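Local coordinates for cell division protein FtsZ 1 (Methanocaldococcus jannaschii, PDB 2VAP), which binds GTP and probably hydrolyses it and polymerises into the contractile Z ring that forms at the future site of cell division, at residues Lys65-Thr71 / Ala81-Ile87. Numbering follows the deposited sequence.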
loop_
_atom_site.group_PDB
_atom_site.type_symbol
_atom_site.label_atom_id
_atom_site.label_comp_id
_atom_site.label_asym_id
_atom_site.label_seq_id
_atom_site.Cartn_x
_atom_site.Cartn_y
_atom_site.Cartn_z
ATOM N N LYS A 65 -0.128 8.604 -10.645
ATOM C CA LYS A 65 -1.480 8.890 -11.110
ATOM C C LYS A 65 -2.474 8.263 -10.140
ATOM O O LYS A 65 -2.285 7.128 -9.700
ATOM C CB LYS A 65 -1.678 8.317 -12.517
ATOM C CG LYS A 65 -3.023 8.630 -13.162
ATOM C CD LYS A 65 -3.150 7.930 -14.506
ATOM C CE LYS A 65 -4.496 8.205 -15.156
ATOM N NZ LYS A 65 -4.595 7.566 -16.498
ATOM N N THR A 66 -3.528 9.004 -9.804
ATOM C CA THR A 66 -4.568 8.496 -8.909
ATOM C C THR A 66 -5.854 8.185 -9.665
ATOM O O THR A 66 -6.383 9.033 -10.387
ATOM C CB THR A 66 -4.870 9.468 -7.743
ATOM O OG1 THR A 66 -5.081 10.789 -8.257
ATOM C CG2 THR A 66 -3.719 9.485 -6.741
ATOM N N VAL A 67 -6.339 6.957 -9.502
ATOM C CA VAL A 67 -7.581 6.516 -10.129
ATOM C C VAL A 67 -8.552 6.028 -9.055
ATOM O O VAL A 67 -8.199 5.195 -8.220
ATOM C CB VAL A 67 -7.333 5.399 -11.183
ATOM C CG1 VAL A 67 -8.649 4.897 -11.775
ATOM C CG2 VAL A 67 -6.414 5.897 -12.293
ATOM N N ALA A 68 -9.767 6.568 -9.073
ATOM C CA ALA A 68 -10.818 6.132 -8.160
ATOM C C ALA A 68 -11.912 5.412 -8.935
ATOM O O ALA A 68 -12.419 5.929 -9.932
ATOM C CB ALA A 68 -11.394 7.318 -7.403
ATOM N N ILE A 69 -12.256 4.210 -8.484
ATOM C CA ILE A 69 -13.356 3.456 -9.086
ATOM C C ILE A 69 -14.407 3.093 -8.039
ATOM O O ILE A 69 -14.078 2.806 -6.883
ATOM C CB ILE A 69 -12.880 2.194 -9.874
ATOM C CG1 ILE A 69 -12.438 1.069 -8.932
ATOM C CG2 ILE A 69 -11.779 2.558 -10.883
ATOM C CD1 ILE A 69 -12.442 -0.310 -9.578
ATOM N N ASN A 70 -15.672 3.123 -8.450
ATOM C CA ASN A 70 -16.780 2.816 -7.551
ATOM C C ASN A 70 -18.045 2.483 -8.324
ATOM O O ASN A 70 -18.223 2.924 -9.461
ATOM C CB ASN A 70 -17.051 3.996 -6.609
ATOM C CG ASN A 70 -17.592 3.562 -5.252
ATOM O OD1 ASN A 70 -18.346 2.593 -5.139
ATOM N ND2 ASN A 70 -17.207 4.289 -4.212
ATOM N N THR A 71 -18.909 1.690 -7.697
ATOM C CA THR A 71 -20.252 1.430 -8.207
ATOM C C THR A 71 -21.201 2.518 -7.715
ATOM O O THR A 71 -22.250 2.754 -8.314
ATOM C CB THR A 71 -20.791 0.075 -7.713
ATOM O OG1 THR A 71 -20.658 0.001 -6.289
ATOM C CG2 THR A 71 -20.031 -1.075 -8.344
ATOM N N ALA A 81 -9.569 12.873 -7.539
ATOM C CA ALA A 81 -8.682 11.959 -8.265
ATOM C C ALA A 81 -8.293 12.519 -9.631
ATOM O O ALA A 81 -8.983 13.383 -10.173
ATOM C CB ALA A 81 -9.352 10.596 -8.431
ATOM N N ASP A 82 -7.188 12.018 -10.182
ATOM C CA ASP A 82 -6.795 12.338 -11.555
ATOM C C ASP A 82 -7.806 11.770 -12.549
ATOM O O ASP A 82 -8.115 12.401 -13.562
ATOM C CB ASP A 82 -5.399 11.792 -11.872
ATOM C CG ASP A 82 -4.296 12.513 -11.117
ATOM O OD1 ASP A 82 -4.328 13.760 -11.043
ATOM O OD2 ASP A 82 -3.385 11.828 -10.609
ATOM N N LYS A 83 -8.315 10.577 -12.245
ATOM C CA LYS A 83 -9.289 9.891 -13.090
ATOM C C LYS A 83 -10.326 9.165 -12.236
ATOM O O LYS A 83 -9.980 8.491 -11.264
ATOM C CB LYS A 83 -8.578 8.905 -14.030
ATOM C CG LYS A 83 -9.497 8.056 -14.916
ATOM C CD LYS A 83 -10.194 8.885 -15.988
ATOM C CE LYS A 83 -11.135 8.027 -16.817
ATOM N NZ LYS A 83 -11.871 8.829 -17.833
ATOM N N LYS A 84 -11.597 9.320 -12.601
ATOM C CA LYS A 84 -12.691 8.623 -11.927
ATOM C C LYS A 84 -13.406 7.699 -12.904
ATOM O O LYS A 84 -13.680 8.082 -14.045
ATOM C CB LYS A 84 -13.696 9.615 -11.333
ATOM C CG LYS A 84 -13.103 10.635 -10.376
ATOM C CD LYS A 84 -14.179 11.585 -9.878
ATOM C CE LYS A 84 -13.588 12.918 -9.466
ATOM N NZ LYS A 84 -14.611 13.795 -8.830
ATOM N N ILE A 85 -13.700 6.481 -12.454
ATOM C CA ILE A 85 -14.445 5.517 -13.263
ATOM C C ILE A 85 -15.638 4.977 -12.480
ATOM O O ILE A 85 -15.471 4.347 -11.430
ATOM C CB ILE A 85 -13.561 4.328 -13.739
ATOM C CG1 ILE A 85 -12.314 4.825 -14.479
ATOM C CG2 ILE A 85 -14.368 3.380 -14.632
ATOM C CD1 ILE A 85 -11.227 3.771 -14.645
ATOM N N LEU A 86 -16.838 5.232 -12.993
ATOM C CA LEU A 86 -18.041 4.616 -12.451
ATOM C C LEU A 86 -18.211 3.244 -13.089
ATOM O O LEU A 86 -18.549 3.134 -14.269
ATOM C CB LEU A 86 -19.274 5.491 -12.705
ATOM C CG LEU A 86 -20.586 5.009 -12.078
ATOM C CD1 LEU A 86 -20.585 5.195 -10.562
ATOM C CD2 LEU A 86 -21.759 5.733 -12.703
ATOM N N ILE A 87 -17.954 2.202 -12.304
ATOM C CA ILE A 87 -18.041 0.831 -12.802
ATOM C C ILE A 87 -19.463 0.276 -12.698
ATOM O O ILE A 87 -20.218 0.637 -11.791
ATOM C CB ILE A 87 -17.009 -0.118 -12.123
ATOM C CG1 ILE A 87 -17.199 -0.153 -10.601
ATOM C CG2 ILE A 87 -15.581 0.301 -12.488
ATOM C CD1 ILE A 87 -16.504 -1.319 -9.905
HETATM O O HOH W 1 -22.763 1.592 -10.933
#
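Ile69 and Ile85 stand side by side on one face of a parallel strand pair, Ile69 CG2 lying 3.8 Å from Ile85 CB. The extended chi2 of Ile85 (164°) carries its CD1 on to 4.0 Å from Val67 CG1, while farther along Thr71 CG2 packs against Ile87 CG1. On the other face the methyls of Ala68 and Ala81 meet. Between the faces, Ala68 N bonds to Lys83 O, Ala68 O accepts from Ile85 N (2.9 Å), and Asn70 N bonds to Ile85 O; in the last bond, to Asn70 O, the donor Ile87 N sits above the carbonyl plane. A water lies 2.9 Å from both Thr71 O and Ile87 O. At the polar edge, Thr66 and Asp82 grip each other twice: Thr66 N donates to Asp82 OD2 (2.9 Å, 166°), on the anti side of the carboxylate, and Asp82 N donates to Thr66 OG1 (3.1 Å). A valine in place of Thr66 would probably leave Asp82 N without this acceptor and the start of the second strand less firmly held. Lys57 of helix 46-59 salt-bridges Asp82 OD1. The pair, a beta-alpha-beta unit with helix 73-77, ends the GTPase domain's parallel sheet; Thr71 OG1 hydrogen-bonds with Thr135 of the GTP site, and helix 135-149 covers Ile69 and Ile87, helix 46-59 Ala68 and Ala81.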